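3-keto-5-aminohexanoate cleavage protein (Burkholderia xenovorans LB400, PDB 3E02) probably cleaves 3-keto-5-aminohexanoate or a related beta-keto acid, using a zinc ion bound in a TIM-barrel fold. Local coordinates at residues 61-65 with 66-70. Sequence-based numbering, arbitrary orientation.
Sequences PSQDP and DLFMR
Asp-64 is the N-cap of the short helix that begins at Pro-65, and its carboxylate turns back on the first helical turn. With Asp-64 CG anti to its own backbone N (chi1 -177°), Asp-64 OD1 accepts from Asp-66 N at 3.1 Å, the donor lying above the carboxylate plane. The two acidic groups sit close, Asp-64 OD1 being 3.9 Å from Asp-66 OD2; they probably repel each other, which the N-H groups at the helix start may partly offset. Asp-64 O receives weak bonds from Leu-67 N and Phe-68 N, whereas Met-69 N (selenomethionine) gives Pro-65 O a 2.9 Å bond. Ahead of the cap, an ST turn ties Ser-62 OG to Asp-64 N at 3.1 Å, and the same hydroxyl oxygen lies 3.4 Å from Leu-67 CD1. The Phe-68 ring turns its edge to two oxygens: Asp-64 O lies in its plane, and Gln-63 OE1 is 3.2 Å from Phe-68 CZ, with the amide inclined 72° to the ring. Gln-63 NE2 donates a hydrogen bond to Thr-86 O. Leu-67 and Phe-68 pack on Ala-53 of strand 48-54, which carries the zinc ligands His-50 and His-52, while Pro-65, Phe-68 and Met-69 lean on helix 95-105.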
loop_
_atom_site.group_PDB
_atom_site.type_symbol
_atom_site.label_atom_id
_atom_site.label_comp_id
_atom_site.label_asym_id
_atom_site.label_seq_id
_atom_site.Cartn_x
_atom_site.Cartn_y
_atom_site.Cartn_z
ATOM N N PRO A 61 -28.768 -10.918 -24.253
ATOM C CA PRO A 61 -29.176 -10.831 -22.842
ATOM C C PRO A 61 -30.652 -10.488 -22.645
ATOM O O PRO A 61 -31.199 -9.688 -23.404
ATOM C CB PRO A 61 -28.302 -9.702 -22.303
ATOM C CG PRO A 61 -27.064 -9.808 -23.082
ATOM C CD PRO A 61 -27.551 -10.112 -24.482
ATOM N N SER A 62 -31.287 -11.131 -21.672
ATOM C CA SER A 62 -32.691 -10.889 -21.356
ATOM C C SER A 62 -32.930 -10.974 -19.854
ATOM O O SER A 62 -32.427 -11.897 -19.214
ATOM C CB SER A 62 -33.560 -11.929 -22.047
ATOM O OG SER A 62 -34.895 -11.875 -21.585
ATOM N N GLN A 63 -33.698 -10.018 -19.317
ATOM C CA GLN A 63 -34.146 -10.043 -17.913
ATOM C C GLN A 63 -35.637 -10.410 -17.827
ATOM O O GLN A 63 -36.329 -10.000 -16.905
ATOM C CB GLN A 63 -33.828 -8.722 -17.192
ATOM C CG GLN A 63 -32.373 -8.537 -16.729
ATOM C CD GLN A 63 -31.978 -9.427 -15.564
ATOM O OE1 GLN A 63 -31.711 -10.619 -15.747
ATOM N NE2 GLN A 63 -31.898 -8.849 -14.367
ATOM N N ASP A 64 -36.105 -11.237 -18.764
ATOM C CA ASP A 64 -37.469 -11.711 -18.778
ATOM C C ASP A 64 -37.584 -12.744 -17.643
ATOM O O ASP A 64 -36.912 -13.777 -17.707
ATOM C CB ASP A 64 -37.784 -12.366 -20.136
ATOM C CG ASP A 64 -39.222 -12.824 -20.269
ATOM O OD1 ASP A 64 -40.029 -12.692 -19.319
ATOM O OD2 ASP A 64 -39.553 -13.326 -21.362
ATOM N N PRO A 65 -38.427 -12.478 -16.614
ATOM C CA PRO A 65 -38.603 -13.471 -15.535
ATOM C C PRO A 65 -39.065 -14.857 -16.015
ATOM O O PRO A 65 -38.721 -15.851 -15.385
ATOM C CB PRO A 65 -39.669 -12.829 -14.632
ATOM C CG PRO A 65 -39.615 -11.390 -14.940
ATOM C CD PRO A 65 -39.291 -11.300 -16.383
ATOM N N ASP A 66 -39.831 -14.919 -17.112
ATOM C CA ASP A 66 -40.276 -16.200 -17.685
ATOM C C ASP A 66 -39.114 -17.109 -18.099
ATOM O O ASP A 66 -39.231 -18.331 -17.964
ATOM C CB ASP A 66 -41.217 -15.992 -18.890
ATOM C CG ASP A 66 -42.546 -15.317 -18.515
ATOM O OD1 ASP A 66 -42.899 -15.235 -17.311
ATOM O OD2 ASP A 66 -43.249 -14.874 -19.452
ATOM N N LEU A 67 -38.022 -16.524 -18.611
ATOM C CA LEU A 67 -36.810 -17.285 -18.960
ATOM C C LEU A 67 -36.136 -17.809 -17.697
ATOM O O LEU A 67 -35.692 -18.957 -17.678
ATOM C CB LEU A 67 -35.805 -16.455 -19.785
ATOM C CG LEU A 67 -36.180 -16.207 -21.240
ATOM C CD1 LEU A 67 -35.185 -15.247 -21.875
ATOM C CD2 LEU A 67 -36.249 -17.540 -22.007
ATOM N N PHE A 68 -36.059 -16.970 -16.657
ATOM C CA PHE A 68 -35.543 -17.403 -15.348
ATOM C C PHE A 68 -36.347 -18.576 -14.774
ATOM O O PHE A 68 -35.763 -19.531 -14.263
ATOM C CB PHE A 68 -35.476 -16.250 -14.346
ATOM C CG PHE A 68 -34.302 -15.349 -14.544
ATOM C CD1 PHE A 68 -34.356 -14.289 -15.436
ATOM C CD2 PHE A 68 -33.123 -15.561 -13.826
ATOM C CE1 PHE A 68 -33.250 -13.437 -15.618
ATOM C CE2 PHE A 68 -32.021 -14.727 -13.994
ATOM C CZ PHE A 68 -32.082 -13.661 -14.894
HETATM N N MSE A 69 -37.676 -18.537 -14.918
HETATM C CA MSE A 69 -38.538 -19.647 -14.460
HETATM C C MSE A 69 -38.380 -20.945 -15.254
HETATM O O MSE A 69 -38.905 -21.976 -14.823
HETATM C CB MSE A 69 -40.005 -19.215 -14.359
HETATM C CG MSE A 69 -40.215 -18.139 -13.310
HETATM SE SE MSE A 69 -39.512 -18.644 -11.537
HETATM C CE MSE A 69 -39.297 -16.885 -10.863
ATOM N N ARG A 70 -37.671 -20.897 -16.390
ATOM C CA ARG A 70 -37.324 -22.096 -17.166
ATOM C C ARG A 70 -36.004 -22.747 -16.708
ATOM O O ARG A 70 -35.659 -23.825 -17.204
ATOM C CB ARG A 70 -37.331 -21.801 -18.662
ATOM C CG ARG A 70 -38.743 -21.549 -19.195
ATOM C CD ARG A 70 -38.775 -20.846 -20.547
ATOM N NE ARG A 70 -38.043 -21.562 -21.590
ATOM C CZ ARG A 70 -37.893 -21.142 -22.846
ATOM N NH1 ARG A 70 -38.422 -19.984 -23.260
ATOM N NH2 ARG A 70 -37.184 -21.888 -23.695
#